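Long-range contacts in putative hemin storage protein (Bordetella bronchiseptica, PDB 6AU1), which cleaves deacetylated poly-β-1,6-N-acetyl-D-glucosamine through the glycoside hydrolase domain that this chain represents, and can thereby disrupt bacterial biofilms: residues A[91-99]-A[141-149]; A[75-83]-A[148-156]. All coordinates share one frame; numbering follows the deposited sequence.

How the contacts relate
The two contacts lie side by side in one part of a TIM-barrel-like domain, their centres about 13 Å apart, and both draw on helix 135-151. Contact 1 sets this helix against strand 89-94 and the loop that follows; contact 2 joins its C-terminal end and the turn beyond to helix 75-86. Leu148 takes part in both. Ala92 of contact 1 ties them together: its N lies 2.8 Å from Gly156 O, a probable hydrogen bond between parallel strands, while its CB packs 3.5 Å from Phe75 CZ of contact 2. Asp162 receives backbone N-H groups of the loop in contact 1, just past the C-terminal end of strand 89-94.

Contact 1 (A[91-99]-A[141-149]); sequences YAWLPVLTF and ISEIYEDLA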
loop_
_atom_site.group_PDB
_atom_site.type_symbol
_atom_site.label_atom_id
_atom_site.label_comp_id
_atom_site.label_asym_id
_atom_site.label_seq_id
_atom_site.Cartn_x
_atom_site.Cartn_y
_atom_site.Cartn_z
ATOM N N TYR A 91 -9.367 1.030 -7.196
ATOM C CA TYR A 91 -8.655 1.907 -6.270
ATOM C C TYR A 91 -7.331 2.303 -6.894
ATOM O O TYR A 91 -6.651 1.455 -7.471
ATOM C CB TYR A 91 -8.353 1.220 -4.929
ATOM C CG TYR A 91 -9.510 0.945 -3.995
ATOM C CD1 TYR A 91 -10.706 0.422 -4.455
ATOM C CD2 TYR A 91 -9.369 1.153 -2.625
ATOM C CE1 TYR A 91 -11.754 0.139 -3.575
ATOM C CE2 TYR A 91 -10.401 0.872 -1.744
ATOM C CZ TYR A 91 -11.590 0.367 -2.226
ATOM O OH TYR A 91 -12.623 0.084 -1.358
ATOM N N ALA A 92 -6.954 3.570 -6.767
ATOM C CA ALA A 92 -5.625 3.990 -7.184
ATOM C C ALA A 92 -4.634 3.649 -6.085
ATOM O O ALA A 92 -4.781 4.101 -4.957
ATOM C CB ALA A 92 -5.596 5.488 -7.491
ATOM N N TRP A 93 -3.641 2.832 -6.424
ATOM C CA TRP A 93 -2.598 2.421 -5.489
ATOM C C TRP A 93 -1.373 3.309 -5.743
ATOM O O TRP A 93 -0.790 3.277 -6.831
ATOM C CB TRP A 93 -2.312 0.925 -5.689
ATOM C CG TRP A 93 -1.073 0.371 -5.078
ATOM C CD1 TRP A 93 -0.450 0.778 -3.923
ATOM C CD2 TRP A 93 -0.292 -0.704 -5.602
ATOM N NE1 TRP A 93 0.669 0.007 -3.702
ATOM C CE2 TRP A 93 0.792 -0.903 -4.721
ATOM C CE3 TRP A 93 -0.404 -1.525 -6.736
ATOM C CZ2 TRP A 93 1.766 -1.884 -4.938
ATOM C CZ3 TRP A 93 0.575 -2.497 -6.956
ATOM C CH2 TRP A 93 1.638 -2.670 -6.050
ATOM N N LEU A 94 -1.010 4.134 -4.760
ATOM C CA LEU A 94 0.053 5.125 -4.944
ATOM C C LEU A 94 0.918 5.178 -3.686
ATOM O O LEU A 94 0.414 4.938 -2.600
ATOM C CB LEU A 94 -0.570 6.501 -5.235
ATOM C CG LEU A 94 0.182 7.602 -5.983
ATOM C CD1 LEU A 94 0.665 7.117 -7.355
ATOM C CD2 LEU A 94 -0.699 8.850 -6.103
ATOM N N PRO A 95 2.207 5.506 -3.834
ATOM C CA PRO A 95 3.045 5.711 -2.645
ATOM C C PRO A 95 2.548 6.880 -1.817
ATOM O O PRO A 95 1.905 7.790 -2.330
ATOM C CB PRO A 95 4.427 6.029 -3.232
ATOM C CG PRO A 95 4.394 5.484 -4.638
ATOM C CD PRO A 95 2.965 5.706 -5.079
ATOM N N VAL A 96 2.863 6.854 -0.531
ATOM C CA VAL A 96 2.583 7.975 0.338
ATOM C C VAL A 96 3.762 8.952 0.322
ATOM O O VAL A 96 3.574 10.173 0.364
ATOM C CB VAL A 96 2.313 7.492 1.773
ATOM C CG1 VAL A 96 1.980 8.683 2.690
ATOM C CG2 VAL A 96 1.165 6.459 1.783
ATOM N N LEU A 97 4.977 8.402 0.287
ATOM C CA LEU A 97 6.207 9.184 0.464
ATOM C C LEU A 97 7.244 9.016 -0.643
ATOM O O LEU A 97 7.994 9.960 -0.933
ATOM C CB LEU A 97 6.889 8.809 1.786
ATOM C CG LEU A 97 6.077 8.933 3.070
ATOM C CD1 LEU A 97 6.981 8.504 4.220
ATOM C CD2 LEU A 97 5.567 10.361 3.253
ATOM N N THR A 98 7.329 7.824 -1.239
ATOM C CA THR A 98 8.435 7.546 -2.170
ATOM C C THR A 98 8.169 8.081 -3.578
ATOM O O THR A 98 7.555 7.404 -4.407
ATOM C CB THR A 98 8.753 6.035 -2.288
ATOM O OG1 THR A 98 7.600 5.318 -2.763
ATOM C CG2 THR A 98 9.210 5.459 -0.949
ATOM N N PHE A 99 8.624 9.305 -3.812
ATOM C CA PHE A 99 8.625 9.912 -5.137
ATOM C C PHE A 99 9.999 10.487 -5.377
ATOM O O PHE A 99 10.402 11.426 -4.690
ATOM C CB PHE A 99 7.553 10.997 -5.244
ATOM C CG PHE A 99 6.171 10.486 -5.002
ATOM C CD1 PHE A 99 5.436 9.922 -6.044
ATOM C CD2 PHE A 99 5.611 10.539 -3.728
ATOM C CE1 PHE A 99 4.149 9.426 -5.816
ATOM C CE2 PHE A 99 4.332 10.051 -3.493
ATOM C CZ PHE A 99 3.597 9.494 -4.544
ATOM N N ILE A 141 4.057 16.159 -2.794
ATOM C CA ILE A 141 3.257 14.934 -2.729
ATOM C C ILE A 141 1.775 15.268 -2.899
ATOM O O ILE A 141 1.043 14.591 -3.623
ATOM C CB ILE A 141 3.477 14.178 -1.404
ATOM C CG1 ILE A 141 4.926 13.687 -1.322
ATOM C CG2 ILE A 141 2.526 12.997 -1.301
ATOM C CD1 ILE A 141 5.326 13.211 0.088
ATOM N N SER A 142 1.337 16.317 -2.218
ATOM C CA SER A 142 -0.050 16.764 -2.333
ATOM C C SER A 142 -0.434 17.057 -3.782
ATOM O O SER A 142 -1.545 16.735 -4.225
ATOM C CB SER A 142 -0.265 18.000 -1.463
ATOM O OG SER A 142 -0.076 17.663 -0.092
ATOM N N GLU A 143 0.490 17.661 -4.521
ATOM C CA GLU A 143 0.209 18.047 -5.898
ATOM C C GLU A 143 0.204 16.838 -6.826
ATOM O O GLU A 143 -0.547 16.797 -7.806
ATOM C CB GLU A 143 1.217 19.097 -6.364
ATOM C CG GLU A 143 0.924 20.478 -5.746
ATOM C CD GLU A 143 1.990 21.509 -6.034
ATOM O OE1 GLU A 143 3.009 21.159 -6.657
ATOM O OE2 GLU A 143 1.809 22.677 -5.625
ATOM N N ILE A 144 1.029 15.847 -6.513
ATOM C CA ILE A 144 1.014 14.607 -7.285
ATOM C C ILE A 144 -0.343 13.909 -7.124
ATOM O O ILE A 144 -0.921 13.429 -8.106
ATOM C CB ILE A 144 2.184 13.674 -6.865
ATOM C CG1 ILE A 144 3.517 14.310 -7.284
ATOM C CG2 ILE A 144 2.039 12.285 -7.506
ATOM C CD1 ILE A 144 4.747 13.600 -6.703
ATOM N N TYR A 145 -0.861 13.879 -5.897
ATOM C CA TYR A 145 -2.185 13.305 -5.654
ATOM C C TYR A 145 -3.274 14.121 -6.342
ATOM O O TYR A 145 -4.228 13.552 -6.881
ATOM C CB TYR A 145 -2.457 13.196 -4.147
ATOM C CG TYR A 145 -1.975 11.887 -3.548
ATOM C CD1 TYR A 145 -0.628 11.674 -3.270
ATOM C CD2 TYR A 145 -2.870 10.867 -3.256
ATOM C CE1 TYR A 145 -0.186 10.460 -2.717
ATOM C CE2 TYR A 145 -2.445 9.661 -2.717
ATOM C CZ TYR A 145 -1.111 9.459 -2.451
ATOM O OH TYR A 145 -0.719 8.246 -1.910
ATOM N N GLU A 146 -3.134 15.446 -6.343
ATOM C CA GLU A 146 -4.100 16.296 -7.035
ATOM C C GLU A 146 -4.109 15.977 -8.529
ATOM O O GLU A 146 -5.173 15.875 -9.154
ATOM C CB GLU A 146 -3.782 17.774 -6.812
ATOM C CG GLU A 146 -4.703 18.725 -7.556
ATOM C CD GLU A 146 -4.419 20.192 -7.233
ATOM O OE1 GLU A 146 -3.290 20.515 -6.828
ATOM O OE2 GLU A 146 -5.330 21.024 -7.376
ATOM N N ASP A 147 -2.915 15.802 -9.089
ATOM C CA ASP A 147 -2.777 15.521 -10.520
ATOM C C ASP A 147 -3.345 14.146 -10.880
ATOM O O ASP A 147 -3.967 13.987 -11.935
ATOM C CB ASP A 147 -1.304 15.622 -10.952
ATOM C CG ASP A 147 -0.784 17.058 -10.952
ATOM O OD1 ASP A 147 -1.609 17.997 -10.878
ATOM O OD2 ASP A 147 0.449 17.252 -11.042
ATOM N N LEU A 148 -3.148 13.162 -10.004
ATOM C CA LEU A 148 -3.808 11.867 -10.175
ATOM C C LEU A 148 -5.322 12.034 -10.252
ATOM O O LEU A 148 -5.984 11.459 -11.123
ATOM C CB LEU A 148 -3.454 10.920 -9.023
ATOM C CG LEU A 148 -4.266 9.624 -8.964
ATOM C CD1 LEU A 148 -3.956 8.733 -10.162
ATOM C CD2 LEU A 148 -4.053 8.893 -7.630
ATOM N N ALA A 149 -5.870 12.827 -9.337
ATOM C CA ALA A 149 -7.319 13.015 -9.273
ATOM C C ALA A 149 -7.847 13.713 -10.529
ATOM O O ALA A 149 -8.969 13.453 -10.967
ATOM C CB ALA A 149 -7.694 13.796 -8.027
#
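Ile141 meets the loop after strand 89-94 with both of its branches: CG2 lies 3.4 Å from Val96 O, a buried carbonyl without a polar partner, and CD1 reaches Leu97. CG1 touches the Phe99 ring, whose side chain crosses that of Ile141 at about a right angle. One turn on, Ile144 slides past Phe99 in the opposite direction. Its CD1 sits over one face of the phenyl ring, 4.1 Å from the centroid and displaced toward the rim, a CH-pi contact, while CG2 adds a touch at CE1. Tyr145 carries the polar link. Its hydroxyl donates to Pro95 O at 2.7 Å, approaching from above the carbonyl plane with a C=O...O angle of 125°. The same ring takes Leu94 CD2 over the centre of one face, 3.7 Å from the centroid; the ring thus has a methyl over its face and a hydrogen bond at its hydroxyl, and Leu216 and Phe159 also touch it. Leu148, its CG swung away from the backbone N (chi1 170°), brings CD2 tip to tip with Leu94 CD2 at 3.7 Å, and the same methyl meets Ala92 CB. Strand 91-94 and helix 141-149 run roughly antiparallel, at 151°, with their axes 11.3 Å apart at closest approach. This is the packing of an outer helix on a barrel strand, as in the β/α architecture of the TIM-barrel clan.

Contact 2 (A[75-83]-A[148-156]); sequences FNRVAWQLK and LAKAAHFDG
Helix 75-86 packs here against the connection that leads from helix 135-151 into barrel strand 156-159, on the outside of the barrel. On the buried side, Phe75 meets Ala152 with its ring edge, CD2 lying 3.6 Å from CB in the ring plane. The same edge points toward the face of Phe154 in an offset edge-to-face pair, planes at 79° and centroids 6.0 Å apart. Asn76 lies against the helix end with CB 3.5 Å from Ala151 O, and water 1 bridges the backbones, accepting from His153 N and donating to Asn76 O. Farther out, the His153 imidazole and the six-membered ring of Trp80 lie nearly parallel, at 10°, but offset so that little of one ring covers the other. Lys83 bends at its last two torsions, passing CE along the imidazole edge and bringing NZ back to Asp155. There it forms a salt bridge, donating to the syn lone pair of OD2 at 2.8 Å and more weakly to OD1. Since Val90 N also donates to OD2, the carboxylate is held from two sources. Aromatic packing inside and a salt bridge near the surface thus make up a helix-to-strand junction on the outside of a TIM-barrel-type fold.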
loop_
_atom_site.group_PDB
_atom_site.type_symbol
_atom_site.label_atom_id
_atom_site.label_comp_id
_atom_site.label_asym_id
_atom_site.label_seq_id
_atom_site.Cartn_x
_atom_site.Cartn_y
_atom_site.Cartn_z
ATOM N N PHE A 75 -2.742 4.556 -16.480
ATOM C CA PHE A 75 -3.660 4.318 -15.365
ATOM C C PHE A 75 -5.114 4.646 -15.731
ATOM O O PHE A 75 -6.024 3.856 -15.448
ATOM C CB PHE A 75 -3.264 5.118 -14.118
ATOM C CG PHE A 75 -4.180 4.869 -12.954
ATOM C CD1 PHE A 75 -3.976 3.778 -12.127
ATOM C CD2 PHE A 75 -5.284 5.686 -12.728
ATOM C CE1 PHE A 75 -4.834 3.521 -11.048
ATOM C CE2 PHE A 75 -6.158 5.435 -11.673
ATOM C CZ PHE A 75 -5.937 4.347 -10.831
ATOM N N ASN A 76 -5.344 5.803 -16.348
ATOM C CA ASN A 76 -6.716 6.198 -16.657
ATOM C C ASN A 76 -7.414 5.161 -17.541
ATOM O O ASN A 76 -8.573 4.807 -17.302
ATOM C CB ASN A 76 -6.763 7.583 -17.333
ATOM C CG ASN A 76 -6.175 7.581 -18.744
ATOM O OD1 ASN A 76 -5.056 7.112 -18.963
ATOM N ND2 ASN A 76 -6.945 8.101 -19.718
ATOM N N ARG A 77 -6.721 4.658 -18.556
ATOM C CA ARG A 77 -7.419 3.785 -19.500
ATOM C C ARG A 77 -7.625 2.372 -18.929
ATOM O O ARG A 77 -8.640 1.743 -19.200
ATOM C CB ARG A 77 -6.692 3.746 -20.846
ATOM C CG ARG A 77 -5.396 2.971 -20.865
ATOM C CD ARG A 77 -4.430 3.573 -21.905
ATOM N NE ARG A 77 -5.072 3.931 -23.179
ATOM C CZ ARG A 77 -5.141 3.139 -24.248
ATOM N NH1 ARG A 77 -4.624 1.917 -24.209
ATOM N NH2 ARG A 77 -5.729 3.570 -25.362
ATOM N N VAL A 78 -6.709 1.903 -18.088
ATOM C CA VAL A 78 -6.895 0.596 -17.458
ATOM C C VAL A 78 -8.004 0.688 -16.419
ATOM O O VAL A 78 -8.840 -0.211 -16.313
ATOM C CB VAL A 78 -5.598 0.082 -16.830
ATOM C CG1 VAL A 78 -5.826 -1.240 -16.101
ATOM C CG2 VAL A 78 -4.531 -0.075 -17.933
ATOM N N ALA A 79 -8.037 1.792 -15.682
ATOM C CA ALA A 79 -9.106 2.000 -14.706
ATOM C C ALA A 79 -10.468 2.038 -15.400
ATOM O O ALA A 79 -11.416 1.386 -14.956
ATOM C CB ALA A 79 -8.871 3.286 -13.921
ATOM N N TRP A 80 -10.575 2.784 -16.500
ATOM C CA TRP A 80 -11.865 2.852 -17.191
ATOM C C TRP A 80 -12.286 1.485 -17.740
ATOM O O TRP A 80 -13.467 1.122 -17.693
ATOM C CB TRP A 80 -11.831 3.885 -18.339
ATOM C CG TRP A 80 -12.210 5.288 -17.911
ATOM C CD1 TRP A 80 -11.464 6.431 -18.064
ATOM C CD2 TRP A 80 -13.416 5.684 -17.242
ATOM N NE1 TRP A 80 -12.147 7.514 -17.547
ATOM C CE2 TRP A 80 -13.343 7.080 -17.035
ATOM C CE3 TRP A 80 -14.559 4.998 -16.814
ATOM C CZ2 TRP A 80 -14.364 7.796 -16.411
ATOM C CZ3 TRP A 80 -15.565 5.710 -16.192
ATOM C CH2 TRP A 80 -15.463 7.095 -16.001
ATOM N N GLN A 81 -11.334 0.723 -18.272
ATOM C CA GLN A 81 -11.703 -0.559 -18.864
ATOM C C GLN A 81 -12.088 -1.568 -17.794
ATOM O O GLN A 81 -13.014 -2.348 -17.999
ATOM C CB GLN A 81 -10.580 -1.113 -19.734
ATOM C CG GLN A 81 -10.353 -0.279 -20.984
ATOM C CD GLN A 81 -9.871 -1.093 -22.162
ATOM O OE1 GLN A 81 -10.084 -2.303 -22.227
ATOM N NE2 GLN A 81 -9.215 -0.429 -23.107
ATOM N N LEU A 82 -11.369 -1.566 -16.669
ATOM C CA LEU A 82 -11.773 -2.393 -15.533
ATOM C C LEU A 82 -13.189 -2.049 -15.073
ATOM O O LEU A 82 -14.016 -2.947 -14.863
ATOM C CB LEU A 82 -10.787 -2.233 -14.372
ATOM C CG LEU A 82 -9.485 -3.015 -14.536
ATOM C CD1 LEU A 82 -8.511 -2.610 -13.444
ATOM C CD2 LEU A 82 -9.744 -4.523 -14.486
ATOM N N LYS A 83 -13.479 -0.754 -14.941
ATOM C CA LYS A 83 -14.798 -0.329 -14.473
ATOM C C LYS A 83 -15.908 -0.712 -15.445
ATOM O O LYS A 83 -16.935 -1.267 -15.040
ATOM C CB LYS A 83 -14.828 1.187 -14.226
ATOM C CG LYS A 83 -13.988 1.605 -13.018
ATOM C CD LYS A 83 -14.118 3.092 -12.694
ATOM C CE LYS A 83 -15.542 3.468 -12.286
ATOM N NZ LYS A 83 -16.045 2.695 -11.111
ATOM N N LEU A 148 -3.148 13.162 -10.004
ATOM C CA LEU A 148 -3.808 11.867 -10.175
ATOM C C LEU A 148 -5.322 12.034 -10.252
ATOM O O LEU A 148 -5.984 11.459 -11.123
ATOM C CB LEU A 148 -3.454 10.920 -9.023
ATOM C CG LEU A 148 -4.266 9.624 -8.964
ATOM C CD1 LEU A 148 -3.956 8.733 -10.162
ATOM C CD2 LEU A 148 -4.053 8.893 -7.630
ATOM N N ALA A 149 -5.870 12.827 -9.337
ATOM C CA ALA A 149 -7.319 13.015 -9.273
ATOM C C ALA A 149 -7.847 13.713 -10.529
ATOM O O ALA A 149 -8.969 13.453 -10.967
ATOM C CB ALA A 149 -7.694 13.796 -8.027
ATOM N N LYS A 150 -7.028 14.589 -11.103
ATOM C CA LYS A 150 -7.360 15.268 -12.354
ATOM C C LYS A 150 -7.274 14.332 -13.557
ATOM O O LYS A 150 -7.982 14.505 -14.544
ATOM C CB LYS A 150 -6.413 16.451 -12.582
ATOM C CG LYS A 150 -6.538 17.602 -11.606
ATOM C CD LYS A 150 -5.388 18.586 -11.831
ATOM C CE LYS A 150 -5.625 19.927 -11.158
ATOM N NZ LYS A 150 -4.507 20.880 -11.416
ATOM N N ALA A 151 -6.384 13.352 -13.481
ATOM C CA ALA A 151 -6.023 12.553 -14.654
ATOM C C ALA A 151 -6.927 11.349 -14.874
ATOM O O ALA A 151 -6.976 10.796 -15.977
ATOM C CB ALA A 151 -4.566 12.077 -14.537
ATOM N N ALA A 152 -7.632 10.927 -13.832
ATOM C CA ALA A 152 -8.338 9.658 -13.919
ATOM C C ALA A 152 -9.553 9.620 -13.012
ATOM O O ALA A 152 -9.663 10.395 -12.067
ATOM C CB ALA A 152 -7.394 8.508 -13.576
ATOM N N HIS A 153 -10.453 8.696 -13.318
ATOM C CA HIS A 153 -11.643 8.459 -12.520
ATOM C C HIS A 153 -11.499 7.126 -11.803
ATOM O O HIS A 153 -11.237 6.105 -12.435
ATOM C CB HIS A 153 -12.884 8.459 -13.411
ATOM C CG HIS A 153 -14.161 8.220 -12.671
ATOM N ND1 HIS A 153 -14.802 7.000 -12.669
ATOM C CD2 HIS A 153 -14.915 9.044 -11.906
ATOM C CE1 HIS A 153 -15.897 7.083 -11.935
ATOM N NE2 HIS A 153 -15.988 8.311 -11.459
ATOM N N PHE A 154 -11.665 7.128 -10.484
ATOM C CA PHE A 154 -11.514 5.896 -9.708
ATOM C C PHE A 154 -12.339 5.988 -8.433
ATOM O O PHE A 154 -12.882 7.045 -8.120
ATOM C CB PHE A 154 -10.043 5.617 -9.386
ATOM C CG PHE A 154 -9.300 6.808 -8.871
ATOM C CD1 PHE A 154 -8.678 7.688 -9.746
ATOM C CD2 PHE A 154 -9.227 7.056 -7.508
ATOM C CE1 PHE A 154 -7.995 8.795 -9.268
ATOM C CE2 PHE A 154 -8.545 8.154 -7.030
ATOM C CZ PHE A 154 -7.929 9.026 -7.909
ATOM N N ASP A 155 -12.437 4.875 -7.714
ATOM C CA ASP A 155 -13.409 4.744 -6.632
ATOM C C ASP A 155 -12.802 4.834 -5.243
ATOM O O ASP A 155 -13.510 5.066 -4.260
ATOM C CB ASP A 155 -14.142 3.417 -6.778
ATOM C CG ASP A 155 -14.797 3.275 -8.127
ATOM O OD1 ASP A 155 -15.763 4.030 -8.378
ATOM O OD2 ASP A 155 -14.341 2.432 -8.939
ATOM N N GLY A 156 -11.501 4.621 -5.156
ATOM C CA GLY A 156 -10.839 4.639 -3.866
ATOM C C GLY A 156 -9.351 4.852 -3.991
ATOM O O GLY A 156 -8.810 4.922 -5.098
HETATM O O HOH W 1 -9.934 6.606 -15.096
#